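Local coordinates for mandelate racemase/muconate lactonizing enzyme family protein (Roseovarius nubinhibens ISM, PDB 3U4F), which binds magnesium in a TIM-barrel active site of the enolase superfamily and probably acts as a hydro-lyase, at residues 346-354 with 370-378. Sequence-based numbering, arbitrary orientation.
Sequences DGLFVEDPY and GVEICPEWL
E351 of segment 346-354 reaches across to E372 of segment 370-378, as if to take the place that the carbonyl of V350 would hold if the pairing ran on. From CA its bond to CB points toward segment 370-378. CG is anti to the carbonyl carbon (chi1 -52°), and the bend at chi2 (83°) brings the carboxylate to E372 N, with CD 3.6 Å from it. OE1 accepts a nearly straight hydrogen bond from E372 N (2.8 Å), met on the syn side, and lies 3.4 Å from V371 CA. OE2 receives a bond from a water that also donates to E372 OE1, so one water joins two carboxylates whose planes stand 65° apart and probably eases their like-charge repulsion. With an alanine here, E372 N would probably lose its acceptor and the water its second carboxylate.

Beside it the backbones form a single beta bridge: V350 N donates to E372 O (3.0 Å), and C374 N to L348 O. The branched V350 suits the outer side, where CG2 lies 3.6 Å from E372 CD and also meets P375 CD. On the inner side, the broad ring of F349 offers its edge to I373 CD1, while V371 CG1 touches CD1 obliquely at 3.6 Å. The forked end of L348 lets CD2 lie over the flat indole face of W377, 3.7 Å from the five-membered ring's centroid, a CH-pi contact. G347 has positive phi, easy for a glycine, and its O lies near C374 CB.

C374 is the N-cap residue of helix 375-380, and P375 fits that helix's first turn. Helix 313-322 of the barrel packs on F349 and V371, whereas W377 meets F38 edge-to-face and I373 touches W50; the contact thus lies between that helix and the antiparallel sheet of strands 37-43 and 48-52, completed by 382-387.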
ATOM      1  N   ASP A 346      21.099  10.402 -15.974  1.00 24.50           N
ATOM      2  CA  ASP A 346      22.344  10.480 -16.757  1.00 25.72           C
ATOM      3  C   ASP A 346      23.273   9.308 -16.438  1.00 23.98           C
ATOM      4  O   ASP A 346      23.585   9.061 -15.272  1.00 24.84           O
ATOM      5  CB  ASP A 346      23.087  11.804 -16.464  1.00 26.88           C
ATOM      6  CG  ASP A 346      24.414  11.940 -17.243  1.00 32.18           C
ATOM      7  OD1 ASP A 346      24.350  12.068 -18.497  1.00 36.36           O
ATOM      8  OD2 ASP A 346      25.508  11.932 -16.602  1.00 34.38           O
ATOM      9  N   GLY A 347      23.718   8.594 -17.470  1.00 21.31           N
ATOM     10  CA  GLY A 347      24.789   7.611 -17.279  1.00 17.97           C
ATOM     11  C   GLY A 347      24.383   6.287 -16.644  1.00 15.26           C
ATOM     12  O   GLY A 347      25.230   5.620 -16.034  1.00 14.96           O
ATOM     13  N   LEU A 348      23.108   5.891 -16.797  1.00 11.24           N
ATOM     14  CA  LEU A 348      22.624   4.608 -16.287  1.00  9.45           C
ATOM     15  C   LEU A 348      22.977   3.419 -17.187  1.00  8.63           C
ATOM     16  O   LEU A 348      23.187   2.310 -16.704  1.00  8.29           O
ATOM     17  CB  LEU A 348      21.089   4.635 -16.109  1.00  9.04           C
ATOM     18  CG  LEU A 348      20.484   5.653 -15.138  1.00  9.72           C
ATOM     19  CD1 LEU A 348      18.956   5.544 -15.205  1.00 12.06           C
ATOM     20  CD2 LEU A 348      21.006   5.331 -13.696  1.00  7.96           C
ATOM     21  N   PHE A 349      23.053   3.647 -18.492  1.00  8.67           N
ATOM     22  CA  PHE A 349      23.109   2.533 -19.435  1.00  8.16           C
ATOM     23  C   PHE A 349      24.239   2.689 -20.451  1.00  8.49           C
ATOM     24  O   PHE A 349      24.600   3.795 -20.813  1.00  9.12           O
ATOM     25  CB  PHE A 349      21.785   2.388 -20.204  1.00  8.50           C
ATOM     26  CG  PHE A 349      20.546   2.480 -19.342  1.00  9.91           C
ATOM     27  CD1 PHE A 349      20.293   1.531 -18.352  1.00  7.20           C
ATOM     28  CD2 PHE A 349      19.627   3.507 -19.539  1.00 10.15           C
ATOM     29  CE1 PHE A 349      19.137   1.626 -17.573  1.00 10.23           C
ATOM     30  CE2 PHE A 349      18.470   3.603 -18.753  1.00 10.98           C
ATOM     31  CZ  PHE A 349      18.234   2.672 -17.776  1.00 10.14           C
ATOM     32  N   VAL A 350      24.749   1.563 -20.924  1.00  7.73           N
ATOM     33  CA  VAL A 350      25.788   1.552 -21.942  1.00  8.32           C
ATOM     34  C   VAL A 350      25.192   2.050 -23.268  1.00  8.44           C
ATOM     35  O   VAL A 350      25.714   2.985 -23.879  1.00  9.06           O
ATOM     36  CB  VAL A 350      26.374   0.122 -22.121  1.00  7.97           C
ATOM     37  CG1 VAL A 350      27.433   0.104 -23.195  1.00  8.66           C
ATOM     38  CG2 VAL A 350      27.010  -0.406 -20.775  1.00  9.62           C
ATOM     39  N   GLU A 351      24.102   1.421 -23.686  1.00  8.16           N
ATOM     40  CA  GLU A 351      23.364   1.810 -24.898  1.00  9.47           C
ATOM     41  C   GLU A 351      22.366   2.942 -24.608  1.00  9.94           C
ATOM     42  O   GLU A 351      22.006   3.220 -23.453  1.00 10.08           O
ATOM     43  CB  GLU A 351      22.556   0.621 -25.428  1.00  9.75           C
ATOM     44  CG  GLU A 351      23.318  -0.683 -25.652  1.00 10.56           C
ATOM     45  CD  GLU A 351      23.505  -1.564 -24.384  1.00 12.69           C
ATOM     46  OE1 GLU A 351      23.136  -1.155 -23.255  1.00 13.12           O
ATOM     47  OE2 GLU A 351      24.019  -2.683 -24.544  1.00 11.74           O
ATOM     48  N   ASP A 352      21.840   3.543 -25.664  1.00  8.96           N
ATOM     49  CA  ASP A 352      20.745   4.487 -25.520  1.00  9.51           C
ATOM     50  C   ASP A 352      19.570   3.898 -26.293  1.00  9.27           C
ATOM     51  O   ASP A 352      19.564   3.894 -27.546  1.00 10.42           O
ATOM     52  CB  ASP A 352      21.175   5.852 -26.067  1.00  9.24           C
ATOM     53  CG  ASP A 352      20.064   6.895 -26.033  1.00 13.42           C
ATOM     54  OD1 ASP A 352      18.941   6.578 -25.573  1.00 10.23           O
ATOM     55  OD2 ASP A 352      20.334   8.030 -26.504  1.00 13.46           O
ATOM     56  N   PRO A 353      18.601   3.337 -25.570  1.00  9.18           N
ATOM     57  CA  PRO A 353      17.488   2.686 -26.289  1.00  8.94           C
ATOM     58  C   PRO A 353      16.350   3.635 -26.669  1.00  8.48           C
ATOM     59  O   PRO A 353      15.316   3.183 -27.226  1.00  8.38           O
ATOM     60  CB  PRO A 353      16.992   1.652 -25.286  1.00  9.52           C
ATOM     61  CG  PRO A 353      17.242   2.290 -23.934  1.00  9.86           C
ATOM     62  CD  PRO A 353      18.507   3.162 -24.100  1.00  9.39           C
ATOM     63  N   TYR A 354      16.532   4.916 -26.376  1.00  7.77           N
ATOM     64  CA  TYR A 354      15.437   5.895 -26.482  1.00  9.19           C
ATOM     65  C   TYR A 354      15.569   6.929 -27.583  1.00  9.97           C
ATOM     66  O   TYR A 354      15.022   8.031 -27.471  1.00  9.24           O
ATOM     67  CB  TYR A 354      15.269   6.606 -25.130  1.00  7.09           C
ATOM     68  CG  TYR A 354      14.947   5.637 -24.006  1.00  8.43           C
ATOM     69  CD1 TYR A 354      13.944   4.697 -24.161  1.00  7.98           C
ATOM     70  CD2 TYR A 354      15.624   5.701 -22.763  1.00  7.76           C
ATOM     71  CE1 TYR A 354      13.605   3.799 -23.114  1.00  8.81           C
ATOM     72  CE2 TYR A 354      15.291   4.812 -21.709  1.00  5.99           C
ATOM     73  CZ  TYR A 354      14.291   3.869 -21.898  1.00  6.03           C
ATOM     74  OH  TYR A 354      13.925   3.011 -20.881  1.00  6.62           O
ATOM     75  N   GLY A 370      17.805  -6.041 -23.876  1.00 11.26           N
ATOM     76  CA  GLY A 370      18.788  -5.510 -24.826  1.00 11.14           C
ATOM     77  C   GLY A 370      19.578  -4.320 -24.292  1.00 11.35           C
ATOM     78  O   GLY A 370      20.054  -3.498 -25.080  1.00 11.23           O
ATOM     79  N   VAL A 371      19.699  -4.196 -22.972  1.00  9.73           N
ATOM     80  CA  VAL A 371      20.439  -3.078 -22.373  1.00 10.15           C
ATOM     81  C   VAL A 371      21.389  -3.585 -21.266  1.00  9.99           C
ATOM     82  O   VAL A 371      21.076  -4.530 -20.535  1.00 10.56           O
ATOM     83  CB  VAL A 371      19.464  -1.938 -21.851  1.00 10.73           C
ATOM     84  CG1 VAL A 371      20.165  -0.939 -20.921  1.00 10.41           C
ATOM     85  CG2 VAL A 371      18.862  -1.156 -23.034  1.00 11.46           C
ATOM     86  N   GLU A 372      22.558  -2.964 -21.173  1.00 10.12           N
ATOM     87  CA  GLU A 372      23.519  -3.294 -20.100  1.00 10.37           C
ATOM     88  C   GLU A 372      23.610  -2.094 -19.180  1.00  9.73           C
ATOM     89  O   GLU A 372      23.661  -0.974 -19.644  1.00  7.96           O
ATOM     90  CB  GLU A 372      24.907  -3.624 -20.681  1.00 10.95           C
ATOM     91  CG  GLU A 372      25.991  -3.827 -19.593  1.00 12.88           C
ATOM     92  CD  GLU A 372      27.411  -3.923 -20.175  1.00 19.84           C
ATOM     93  OE1 GLU A 372      27.554  -3.972 -21.424  1.00 17.66           O
ATOM     94  OE2 GLU A 372      28.383  -3.901 -19.376  1.00 18.15           O
ATOM     95  N   ILE A 373      23.577  -2.309 -17.866  1.00  8.71           N
ATOM     96  CA  ILE A 373      23.758  -1.208 -16.941  1.00  8.47           C
ATOM     97  C   ILE A 373      25.200  -0.724 -17.015  1.00  9.00           C
ATOM     98  O   ILE A 373      26.109  -1.530 -17.133  1.00  9.46           O
ATOM     99  CB  ILE A 373      23.403  -1.643 -15.487  1.00  9.92           C
ATOM    100  CG1 ILE A 373      22.069  -2.405 -15.503  1.00 10.91           C
ATOM    101  CG2 ILE A 373      23.420  -0.421 -14.556  1.00  9.22           C
ATOM    102  CD1 ILE A 373      20.848  -1.532 -15.996  1.00 11.05           C
ATOM    103  N   CYS A 374      25.403   0.588 -16.978  1.00  9.14           N
ATOM    104  CA  CYS A 374      26.730   1.174 -17.095  1.00 10.71           C
ATOM    105  C   CYS A 374      27.650   0.637 -15.988  1.00 11.23           C
ATOM    106  O   CYS A 374      27.276   0.705 -14.826  1.00  8.91           O
ATOM    107  CB  CYS A 374      26.611   2.683 -16.972  1.00 11.61           C
ATOM    108  SG  CYS A 374      28.203   3.521 -16.965  1.00 17.43           S
ATOM    109  N   PRO A 375      28.835   0.082 -16.347  1.00 12.10           N
ATOM    110  CA  PRO A 375      29.707  -0.471 -15.286  1.00 12.35           C
ATOM    111  C   PRO A 375      30.137   0.560 -14.277  1.00 11.58           C
ATOM    112  O   PRO A 375      30.302   0.195 -13.118  1.00 11.23           O
ATOM    113  CB  PRO A 375      30.934  -0.997 -16.050  1.00 11.88           C
ATOM    114  CG  PRO A 375      30.368  -1.398 -17.339  1.00 14.44           C
ATOM    115  CD  PRO A 375      29.332  -0.299 -17.678  1.00 12.15           C
ATOM    116  N   GLU A 376      30.326   1.810 -14.692  1.00 11.57           N
ATOM    117  CA  GLU A 376      30.710   2.859 -13.743  1.00 13.34           C
ATOM    118  C   GLU A 376      29.579   3.136 -12.737  1.00 12.99           C
ATOM    119  O   GLU A 376      29.825   3.342 -11.543  1.00 13.27           O
ATOM    120  CB  GLU A 376      31.107   4.129 -14.502  1.00 14.32           C
ATOM    121  CG  GLU A 376      31.422   5.347 -13.656  1.00 17.67           C
ATOM    122  CD  GLU A 376      32.638   5.190 -12.749  1.00 20.60           C
ATOM    123  OE1 GLU A 376      33.574   4.412 -13.064  1.00 17.69           O
ATOM    124  OE2 GLU A 376      32.647   5.878 -11.704  1.00 23.49           O
ATOM    125  N   TRP A 377      28.340   3.159 -13.227  1.00 11.91           N
ATOM    126  CA  TRP A 377      27.184   3.343 -12.344  1.00 10.76           C
ATOM    127  C   TRP A 377      27.173   2.224 -11.319  1.00  9.90           C
ATOM    128  O   TRP A 377      27.002   2.483 -10.118  1.00  9.68           O
ATOM    129  CB  TRP A 377      25.858   3.398 -13.142  1.00  9.57           C
ATOM    130  CG  TRP A 377      24.710   3.895 -12.291  1.00  8.23           C
ATOM    131  CD1 TRP A 377      24.273   5.181 -12.153  1.00  7.35           C
ATOM    132  CD2 TRP A 377      23.899   3.093 -11.428  1.00  7.49           C
ATOM    133  NE1 TRP A 377      23.217   5.218 -11.263  1.00  8.97           N
ATOM    134  CE2 TRP A 377      22.979   3.952 -10.799  1.00  6.41           C
ATOM    135  CE3 TRP A 377      23.877   1.733 -11.120  1.00  9.04           C
ATOM    136  CZ2 TRP A 377      22.041   3.497  -9.868  1.00  7.37           C
ATOM    137  CZ3 TRP A 377      22.936   1.265 -10.188  1.00  8.49           C
ATOM    138  CH2 TRP A 377      22.020   2.146  -9.590  1.00  7.00           C
ATOM    139  N   LEU A 378      27.331   0.989 -11.779  1.00  9.23           N
ATOM    140  CA  LEU A 378      27.269  -0.154 -10.883  1.00  9.59           C
ATOM    141  C   LEU A 378      28.379  -0.069  -9.826  1.00  9.95           C
ATOM    142  O   LEU A 378      28.150  -0.429  -8.652  1.00  9.04           O
ATOM    143  CB  LEU A 378      27.364  -1.495 -11.634  1.00  9.16           C
ATOM    144  CG  LEU A 378      26.135  -1.915 -12.479  1.00  9.13           C
ATOM    145  CD1 LEU A 378      26.458  -3.152 -13.344  1.00  9.92           C
ATOM    146  CD2 LEU A 378      24.906  -2.187 -11.596  1.00  7.62           C
TER
HETATM  147  O   HOH W   1      26.489  -3.546 -23.776  1.00 18.91           O